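PDB 6BLD: cytochrome P450 268A2 Cyp268A2, which belongs to the cytochrome P450 family and binds a haem, protoporphyrin IX containing iron, within its mostly helical fold. Local coordinates for residues A[138-143]-A[162-167]; A[156-161]-A[267-272]; A[301-306]-A[344-349]. All coordinates share one frame; numbering follows the deposited sequence.

Contact 1 of 3, residues A[138-143]-A[162-167]; sequences KGIVDE and PIRTLS
Arg164 and Glu143 reach for each other from opposite directions, each with CG beside the backbone N and opposite the carbonyl carbon (chi1 -74° in Arg164). Both chains then run out extended. The two helices, 123-147 and 160-170, correspond to the D and E helices of the cytochrome P450 fold. In this family they belong to a helix bundle with the I-helix and the L-helix, here probably 247-278 and 375-392.

The backbones are well apart, and Ile140 CA is 9.8 Å from Arg164 CA. Long side chains therefore make the contact. Ile140 and Arg164 run alongside each other, head to tail. Ile140 CG1 lies over the centre of one guanidinium face, 3.8 Å from Arg164 CZ. The methyl Ile140 CD1 continues along the arginine and comes 4.0 Å from Arg164 NE. One face of a charged group is thus packed on hydrocarbon, while its edge remains available for a carboxylate.

Glu143 takes that edge at the more exposed end of the contact. The carboxylate and guanidinium planes are 29° apart. Glu160 is a second, distant anionic neighbour and forms only a weak, long ion pair with Arg164 NE. The surrounding helices complete the bundle: Pro162 touches Asn262 on helix 247-278, and Val141 touches Glu388 on helix 375-392.

The salt bridge itself is loosely made. Arg164 NH2 lies 3.2 Å from Glu143 OE2 in a weak, bent hydrogen bond of 122°, and the other oxygen, Glu143 OE1, is 3.5 Å from the same nitrogen.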
loop_
_atom_site.group_PDB
_atom_site.type_symbol
_atom_site.label_atom_id
_atom_site.label_comp_id
_atom_site.label_asym_id
_atom_site.label_seq_id
_atom_site.Cartn_x
_atom_site.Cartn_y
_atom_site.Cartn_z
ATOM N N LYS A 138 19.493 -11.110 -4.366
ATOM C CA LYS A 138 20.906 -11.354 -4.102
ATOM C C LYS A 138 21.785 -10.262 -4.703
ATOM O O LYS A 138 22.713 -9.774 -4.050
ATOM C CB LYS A 138 21.300 -12.718 -4.662
ATOM C CG LYS A 138 22.305 -13.474 -3.838
ATOM C CD LYS A 138 22.333 -14.932 -4.240
ATOM C CE LYS A 138 22.148 -15.773 -2.998
ATOM N NZ LYS A 138 23.287 -15.486 -2.058
ATOM N N GLY A 139 21.521 -9.884 -5.955
ATOM C CA GLY A 139 22.315 -8.846 -6.586
ATOM C C GLY A 139 22.106 -7.476 -5.972
ATOM O O GLY A 139 23.034 -6.663 -5.938
ATOM N N ILE A 140 20.895 -7.199 -5.485
ATOM C CA ILE A 140 20.623 -5.904 -4.868
ATOM C C ILE A 140 21.392 -5.767 -3.559
ATOM O O ILE A 140 22.037 -4.744 -3.302
ATOM C CB ILE A 140 19.109 -5.714 -4.663
ATOM C CG1 ILE A 140 18.444 -5.325 -5.984
ATOM C CG2 ILE A 140 18.835 -4.658 -3.604
ATOM C CD1 ILE A 140 16.982 -5.691 -6.066
ATOM N N VAL A 141 21.340 -6.800 -2.712
ATOM C CA VAL A 141 22.090 -6.764 -1.461
ATOM C C VAL A 141 23.589 -6.770 -1.733
ATOM O O VAL A 141 24.366 -6.162 -0.986
ATOM C CB VAL A 141 21.670 -7.935 -0.553
ATOM C CG1 VAL A 141 22.445 -7.907 0.756
ATOM C CG2 VAL A 141 20.174 -7.883 -0.283
ATOM N N ASP A 142 24.018 -7.441 -2.805
ATOM C CA ASP A 142 25.427 -7.413 -3.183
ATOM C C ASP A 142 25.858 -6.004 -3.572
ATOM O O ASP A 142 26.903 -5.515 -3.127
ATOM C CB ASP A 142 25.681 -8.392 -4.330
ATOM C CG ASP A 142 27.138 -8.432 -4.750
ATOM O OD1 ASP A 142 28.004 -8.635 -3.876
ATOM O OD2 ASP A 142 27.416 -8.261 -5.956
ATOM N N GLU A 143 25.059 -5.333 -4.406
ATOM C CA GLU A 143 25.368 -3.955 -4.776
ATOM C C GLU A 143 25.286 -3.021 -3.574
ATOM O O GLU A 143 26.037 -2.043 -3.501
ATOM C CB GLU A 143 24.426 -3.481 -5.881
ATOM C CG GLU A 143 24.651 -4.157 -7.224
ATOM C CD GLU A 143 23.402 -4.166 -8.085
ATOM O OE1 GLU A 143 23.161 -5.179 -8.774
ATOM O OE2 GLU A 143 22.662 -3.159 -8.073
ATOM N N PRO A 162 11.221 -4.103 -5.413
ATOM C CA PRO A 162 9.863 -3.946 -5.965
ATOM C C PRO A 162 9.837 -3.551 -7.432
ATOM O O PRO A 162 9.049 -4.120 -8.198
ATOM C CB PRO A 162 9.249 -2.860 -5.070
ATOM C CG PRO A 162 9.957 -3.008 -3.784
ATOM C CD PRO A 162 11.371 -3.344 -4.157
ATOM N N ILE A 163 10.674 -2.602 -7.856
ATOM C CA ILE A 163 10.609 -2.144 -9.240
ATOM C C ILE A 163 11.164 -3.205 -10.185
ATOM O O ILE A 163 10.658 -3.386 -11.299
ATOM C CB ILE A 163 11.329 -0.791 -9.406
ATOM C CG1 ILE A 163 11.138 -0.257 -10.828
ATOM C CG2 ILE A 163 12.808 -0.902 -9.073
ATOM C CD1 ILE A 163 9.693 0.015 -11.196
ATOM N N ARG A 164 12.197 -3.933 -9.755
ATOM C CA ARG A 164 12.725 -5.012 -10.584
ATOM C C ARG A 164 11.705 -6.130 -10.743
ATOM O O ARG A 164 11.498 -6.637 -11.851
ATOM C CB ARG A 164 14.023 -5.549 -9.983
ATOM C CG ARG A 164 15.212 -4.625 -10.162
ATOM C CD ARG A 164 16.513 -5.400 -10.116
ATOM N NE ARG A 164 17.650 -4.542 -9.801
ATOM C CZ ARG A 164 18.907 -4.970 -9.726
ATOM N NH1 ARG A 164 19.185 -6.247 -9.944
ATOM N NH2 ARG A 164 19.883 -4.121 -9.433
ATOM N N THR A 165 11.050 -6.518 -9.646
ATOM C CA THR A 165 10.016 -7.544 -9.722
ATOM C C THR A 165 8.824 -7.065 -10.540
ATOM O O THR A 165 8.275 -7.821 -11.351
ATOM C CB THR A 165 9.569 -7.942 -8.315
ATOM O OG1 THR A 165 10.718 -8.220 -7.505
ATOM C CG2 THR A 165 8.679 -9.171 -8.368
ATOM N N LEU A 166 8.411 -5.810 -10.342
ATOM C CA LEU A 166 7.296 -5.259 -11.105
ATOM C C LEU A 166 7.630 -5.190 -12.590
ATOM O O LEU A 166 6.872 -5.684 -13.434
ATOM C CB LEU A 166 6.935 -3.873 -10.566
ATOM C CG LEU A 166 5.737 -3.122 -11.157
ATOM C CD1 LEU A 166 5.998 -2.691 -12.595
ATOM C CD2 LEU A 166 4.473 -3.963 -11.064
ATOM N N SER A 167 8.770 -4.583 -12.929
ATOM C CA SER A 167 9.114 -4.383 -14.333
ATOM C C SER A 167 9.364 -5.702 -15.052
ATOM O O SER A 167 9.114 -5.803 -16.258
ATOM C CB SER A 167 10.338 -3.475 -14.451
ATOM O OG SER A 167 10.218 -2.345 -13.606
#

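Contact 2 of 3, residues A[156-161]-A[267-272]; sequences HCAKEL and QTISHG
Ala158 and Ile269 bury the most surface here, about 70 Å² each, and Ser270 adds a smaller share. The methyl of Ala158 points toward segment 267-272 and meets two of its residues at once. Ala158 CB is 4.0 Å from Ile269 CG2 and 3.2 Å from Ser270 OG, the latter a tight approach. A small side chain lets the backbones come close: the CA atoms of Ala158 and Ile269 are 5.5 Å apart.

Ile269 uses both of its branches. Ile269 CG2 lies opposite the backbone N, and it packs on the alanine, 3.9 Å from Ala158 CA. The other branch ends in Ile269 CD1, 3.8 Å from Ala158 O. That carbonyl oxygen is buried by the contact and has no hydrogen-bond partner in the model.

In the P450 fold, 247-278 is the long I-helix that crosses the molecule beside the haem. It is met here at the junction between helix 153-158 and helix 160-170, where the chain makes a wider pi-type turn at 156-158. Helix 375-392 also packs on this region, with Leu382 against Ile269 and Ile385 against Cys157.

Ser270 keeps its hydroxyl near its own helix (chi1 -65°), with OG beside the backbone N. It makes a weak hydrogen bond to Arg266 O one turn back. The same side chain touches Ile412 and Met415 of strand 411-418.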
loop_
_atom_site.group_PDB
_atom_site.type_symbol
_atom_site.label_atom_id
_atom_site.label_comp_id
_atom_site.label_asym_id
_atom_site.label_seq_id
_atom_site.Cartn_x
_atom_site.Cartn_y
_atom_site.Cartn_z
ATOM N N HIS A 156 19.074 2.393 -2.060
ATOM C CA HIS A 156 19.999 1.347 -2.471
ATOM C C HIS A 156 19.466 -0.061 -2.240
ATOM O O HIS A 156 20.175 -1.029 -2.533
ATOM C CB HIS A 156 21.336 1.515 -1.742
ATOM C CG HIS A 156 22.168 2.644 -2.264
ATOM N ND1 HIS A 156 21.741 3.954 -2.242
ATOM C CD2 HIS A 156 23.398 2.659 -2.830
ATOM C CE1 HIS A 156 22.674 4.728 -2.769
ATOM N NE2 HIS A 156 23.689 3.966 -3.133
ATOM N N CYS A 157 18.243 -0.209 -1.729
ATOM C CA CYS A 157 17.724 -1.543 -1.452
ATOM C C CYS A 157 16.200 -1.590 -1.440
ATOM O O CYS A 157 15.595 -2.355 -2.199
ATOM C CB CYS A 157 18.267 -2.055 -0.117
ATOM S SG CYS A 157 17.745 -3.736 0.296
ATOM N N ALA A 158 15.576 -0.779 -0.582
ATOM C CA ALA A 158 14.136 -0.898 -0.356
ATOM C C ALA A 158 13.339 -0.663 -1.634
ATOM O O ALA A 158 12.321 -1.324 -1.868
ATOM C CB ALA A 158 13.695 0.076 0.735
ATOM N N LYS A 159 13.782 0.270 -2.473
ATOM C CA LYS A 159 13.065 0.583 -3.700
ATOM C C LYS A 159 13.472 -0.293 -4.878
ATOM O O LYS A 159 12.778 -0.288 -5.900
ATOM C CB LYS A 159 13.274 2.057 -4.071
ATOM C CG LYS A 159 14.663 2.364 -4.605
ATOM C CD LYS A 159 14.650 3.542 -5.567
ATOM C CE LYS A 159 15.951 3.616 -6.351
ATOM N NZ LYS A 159 16.070 4.877 -7.134
ATOM N N GLU A 160 14.562 -1.055 -4.757
ATOM C CA GLU A 160 15.121 -1.744 -5.916
ATOM C C GLU A 160 14.376 -3.037 -6.231
ATOM O O GLU A 160 14.039 -3.297 -7.391
ATOM C CB GLU A 160 16.608 -2.023 -5.692
ATOM C CG GLU A 160 17.522 -0.925 -6.207
ATOM C CD GLU A 160 17.102 -0.409 -7.572
ATOM O OE1 GLU A 160 17.005 -1.218 -8.520
ATOM O OE2 GLU A 160 16.866 0.811 -7.697
ATOM N N LEU A 161 14.122 -3.867 -5.221
ATOM C CA LEU A 161 13.476 -5.154 -5.468
ATOM C C LEU A 161 12.042 -5.003 -5.975
ATOM O O LEU A 161 11.652 -5.730 -6.897
ATOM C CB LEU A 161 13.500 -6.028 -4.210
ATOM C CG LEU A 161 12.983 -7.452 -4.442
ATOM C CD1 LEU A 161 13.789 -8.137 -5.535
ATOM C CD2 LEU A 161 13.007 -8.267 -3.162
ATOM N N GLN A 267 8.078 0.288 1.345
ATOM C CA GLN A 267 7.986 0.776 2.716
ATOM C C GLN A 267 8.086 -0.367 3.720
ATOM O O GLN A 267 8.691 -0.210 4.786
ATOM C CB GLN A 267 6.688 1.558 2.922
ATOM C CG GLN A 267 6.493 2.742 1.978
ATOM C CD GLN A 267 7.744 3.588 1.801
ATOM O OE1 GLN A 267 8.487 3.834 2.751
ATOM N NE2 GLN A 267 7.971 4.051 0.578
ATOM N N THR A 268 7.500 -1.524 3.397
ATOM C CA THR A 268 7.578 -2.667 4.302
ATOM C C THR A 268 9.018 -3.132 4.491
ATOM O O THR A 268 9.390 -3.571 5.585
ATOM C CB THR A 268 6.708 -3.814 3.782
ATOM O OG1 THR A 268 5.375 -3.337 3.551
ATOM C CG2 THR A 268 6.657 -4.953 4.791
ATOM N N ILE A 269 9.844 -3.029 3.448
ATOM C CA ILE A 269 11.248 -3.406 3.578
ATOM C C ILE A 269 11.980 -2.433 4.496
ATOM O O ILE A 269 12.764 -2.844 5.361
ATOM C CB ILE A 269 11.909 -3.491 2.189
ATOM C CG1 ILE A 269 11.331 -4.667 1.396
ATOM C CG2 ILE A 269 13.419 -3.630 2.321
ATOM C CD1 ILE A 269 11.597 -4.592 -0.096
ATOM N N SER A 270 11.730 -1.131 4.333
ATOM C CA SER A 270 12.365 -0.138 5.195
ATOM C C SER A 270 11.895 -0.281 6.638
ATOM O O SER A 270 12.708 -0.272 7.570
ATOM C CB SER A 270 12.080 1.271 4.675
ATOM O OG SER A 270 12.677 1.473 3.408
ATOM N N HIS A 271 10.580 -0.400 6.843
ATOM C CA HIS A 271 10.063 -0.610 8.192
ATOM C C HIS A 271 10.571 -1.918 8.784
ATOM O O HIS A 271 10.771 -2.012 10.000
ATOM C CB HIS A 271 8.533 -0.594 8.184
ATOM C CG HIS A 271 7.938 0.754 7.912
ATOM N ND1 HIS A 271 8.219 1.861 8.683
ATOM C CD2 HIS A 271 7.070 1.169 6.960
ATOM C CE1 HIS A 271 7.555 2.902 8.213
ATOM N NE2 HIS A 271 6.849 2.509 7.168
ATOM N N GLY A 272 10.793 -2.930 7.943
ATOM C CA GLY A 272 11.235 -4.219 8.451
ATOM C C GLY A 272 12.656 -4.191 8.978
ATOM O O GLY A 272 12.951 -4.773 10.026
#

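Contact 3 of 3, residues A[301-306]-A[344-349]; sequences LVRWAT and DAFCHP
Pro349 O is gripped by both terminal nitrogens of Arg303, and it faces the rim of the guanidinium, close to level with it. The bond from Arg303 NH1 to Pro349 O is 3.0 Å long but weak, bent to 121°. Arg303 NH2 is modelled only 2.5 Å from the same oxygen, so the exact length of that bond is doubtful. Arg303 is the arginine of the ExxR motif of the P450 K-helix, and its NE forms a salt bridge with Glu300, the motif's glutamate. Together with the Pro349 O bonds, the salt bridge probably limits rotation of the guanidinium.

The arginine chain bends at chi3 (90°), which turns its end to the loop. On the way, Arg303 CD passes 3.9 Å from Phe346 CE1. The guanidinium is farther from that ring, so any cation-pi attraction is weak. Pro349 packs its CB 3.6 Å from Arg303 NH1, and Trp304 CZ3 comes 3.9 Å from Pro349 O.

Segment 344-349 lies in the loop between helix 336-339 and helix 375-392. Helix 290-305 carries the arginine, and its neighbouring Val302 touches the haem and Leu382 of helix 375-392. Trp304 rests on Ala275 of helix 247-278.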
loop_
_atom_site.group_PDB
_atom_site.type_symbol
_atom_site.label_atom_id
_atom_site.label_comp_id
_atom_site.label_asym_id
_atom_site.label_seq_id
_atom_site.Cartn_x
_atom_site.Cartn_y
_atom_site.Cartn_z
ATOM N N LEU A 301 5.990 -8.582 9.956
ATOM C CA LEU A 301 6.633 -7.408 9.372
ATOM C C LEU A 301 5.632 -6.575 8.581
ATOM O O LEU A 301 5.723 -5.343 8.552
ATOM C CB LEU A 301 7.796 -7.835 8.478
ATOM C CG LEU A 301 9.052 -8.325 9.199
ATOM C CD1 LEU A 301 10.110 -8.750 8.198
ATOM C CD2 LEU A 301 9.592 -7.250 10.128
ATOM N N VAL A 302 4.678 -7.234 7.922
ATOM C CA VAL A 302 3.606 -6.520 7.235
ATOM C C VAL A 302 2.681 -5.854 8.242
ATOM O O VAL A 302 2.283 -4.697 8.072
ATOM C CB VAL A 302 2.839 -7.479 6.308
ATOM C CG1 VAL A 302 1.541 -6.843 5.842
ATOM C CG2 VAL A 302 3.690 -7.884 5.127
ATOM N N ARG A 303 2.321 -6.582 9.300
ATOM C CA ARG A 303 1.538 -5.993 10.379
ATOM C C ARG A 303 2.257 -4.801 10.998
ATOM O O ARG A 303 1.640 -3.762 11.277
ATOM C CB ARG A 303 1.247 -7.046 11.458
ATOM C CG ARG A 303 0.493 -6.501 12.665
ATOM C CD ARG A 303 0.589 -7.426 13.887
ATOM N NE ARG A 303 1.738 -7.110 14.736
ATOM C CZ ARG A 303 1.872 -6.002 15.464
ATOM N NH1 ARG A 303 0.914 -5.081 15.479
ATOM N NH2 ARG A 303 2.965 -5.819 16.192
ATOM N N TRP A 304 3.562 -4.945 11.232
ATOM C CA TRP A 304 4.343 -3.873 11.835
ATOM C C TRP A 304 4.418 -2.659 10.920
ATOM O O TRP A 304 4.324 -1.517 11.387
ATOM C CB TRP A 304 5.747 -4.377 12.170
ATOM C CG TRP A 304 6.539 -3.437 13.027
ATOM C CD1 TRP A 304 7.462 -2.524 12.607
ATOM C CD2 TRP A 304 6.481 -3.321 14.455
ATOM N NE1 TRP A 304 7.982 -1.845 13.683
ATOM C CE2 TRP A 304 7.396 -2.315 14.829
ATOM C CE3 TRP A 304 5.745 -3.967 15.452
ATOM C CZ2 TRP A 304 7.594 -1.943 16.156
ATOM C CZ3 TRP A 304 5.943 -3.595 16.770
ATOM C CH2 TRP A 304 6.861 -2.592 17.109
ATOM N N ALA A 305 4.579 -2.878 9.614
ATOM C CA ALA A 305 4.698 -1.754 8.692
ATOM C C ALA A 305 3.346 -1.098 8.444
ATOM O O ALA A 305 3.205 0.124 8.578
ATOM C CB ALA A 305 5.322 -2.219 7.376
ATOM N N THR A 306 2.334 -1.904 8.102
ATOM C CA THR A 306 1.042 -1.425 7.619
ATOM C C THR A 306 1.265 -0.271 6.645
ATOM O O THR A 306 0.894 0.874 6.938
ATOM C CB THR A 306 0.144 -1.007 8.789
ATOM O OG1 THR A 306 0.161 -2.031 9.791
ATOM C CG2 THR A 306 -1.292 -0.807 8.324
ATOM N N ASP A 344 -8.087 -5.796 21.051
ATOM C CA ASP A 344 -9.161 -6.776 20.941
ATOM C C ASP A 344 -8.833 -7.911 19.982
ATOM O O ASP A 344 -9.635 -8.846 19.868
ATOM C CB ASP A 344 -10.449 -6.087 20.486
ATOM C CG ASP A 344 -11.457 -5.931 21.604
ATOM O OD1 ASP A 344 -11.063 -6.039 22.783
ATOM O OD2 ASP A 344 -12.646 -5.695 21.299
ATOM N N ALA A 345 -7.695 -7.859 19.292
ATOM C CA ALA A 345 -7.391 -8.850 18.267
ATOM C C ALA A 345 -5.984 -9.417 18.413
ATOM O O ALA A 345 -5.717 -10.539 17.972
ATOM C CB ALA A 345 -7.563 -8.238 16.875
ATOM N N PHE A 346 -5.080 -8.653 19.022
ATOM C CA PHE A 346 -3.685 -9.049 19.143
ATOM C C PHE A 346 -3.248 -8.993 20.598
ATOM O O PHE A 346 -3.757 -8.196 21.389
ATOM C CB PHE A 346 -2.768 -8.150 18.301
ATOM C CG PHE A 346 -3.124 -8.113 16.845
ATOM C CD1 PHE A 346 -2.613 -9.056 15.969
ATOM C CD2 PHE A 346 -3.969 -7.135 16.350
ATOM C CE1 PHE A 346 -2.940 -9.025 14.628
ATOM C CE2 PHE A 346 -4.300 -7.097 15.010
ATOM C CZ PHE A 346 -3.785 -8.045 14.147
ATOM N N CYS A 347 -2.291 -9.852 20.938
ATOM C CA CYS A 347 -1.656 -9.851 22.249
ATOM C C CYS A 347 -0.363 -9.052 22.142
ATOM O O CYS A 347 0.587 -9.483 21.480
ATOM C CB CYS A 347 -1.390 -11.276 22.729
ATOM S SG CYS A 347 -0.534 -11.368 24.313
ATOM N N HIS A 348 -0.334 -7.888 22.793
ATOM C CA HIS A 348 0.790 -6.958 22.753
ATOM C C HIS A 348 1.152 -6.598 21.315
ATOM O O HIS A 348 2.237 -6.958 20.841
ATOM C CB HIS A 348 2.004 -7.545 23.475
ATOM C CG HIS A 348 1.810 -7.705 24.950
ATOM N ND1 HIS A 348 1.950 -6.659 25.837
ATOM C CD2 HIS A 348 1.483 -8.788 25.694
ATOM C CE1 HIS A 348 1.720 -7.091 27.064
ATOM N NE2 HIS A 348 1.434 -8.380 27.005
ATOM N N PRO A 349 0.280 -5.887 20.593
ATOM C CA PRO A 349 0.618 -5.509 19.211
ATOM C C PRO A 349 1.719 -4.468 19.123
ATOM O O PRO A 349 2.292 -4.288 18.041
ATOM C CB PRO A 349 -0.708 -4.968 18.662
ATOM C CG PRO A 349 -1.414 -4.446 19.866
ATOM C CD PRO A 349 -1.028 -5.349 21.009
#

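Overall arrangement
From the N terminus, contact 1 closes first, across the 18 residues between its segments, from helix 123-147 to helix 160-170. Contact 2 opens within that loop, at 156-161, and closes much later on helix 247-278, so the two cross. They share helix 160-170 and touch, with Ile140 CD1 packed against Leu161 N and Glu160 CB. Contact 3 follows in series, from the end of helix 290-305 to the loop before helix 375-392; its loop of 37 residues includes 17 in strands. It touches contact 2, where Ala305 and Leu301 pack on His271, Thr268 and Gly272. Contacts 1 and 3 do not touch. Helix 247-278, through contact 2 and its touch with contact 3, links helix 160-170 to the ExxR region.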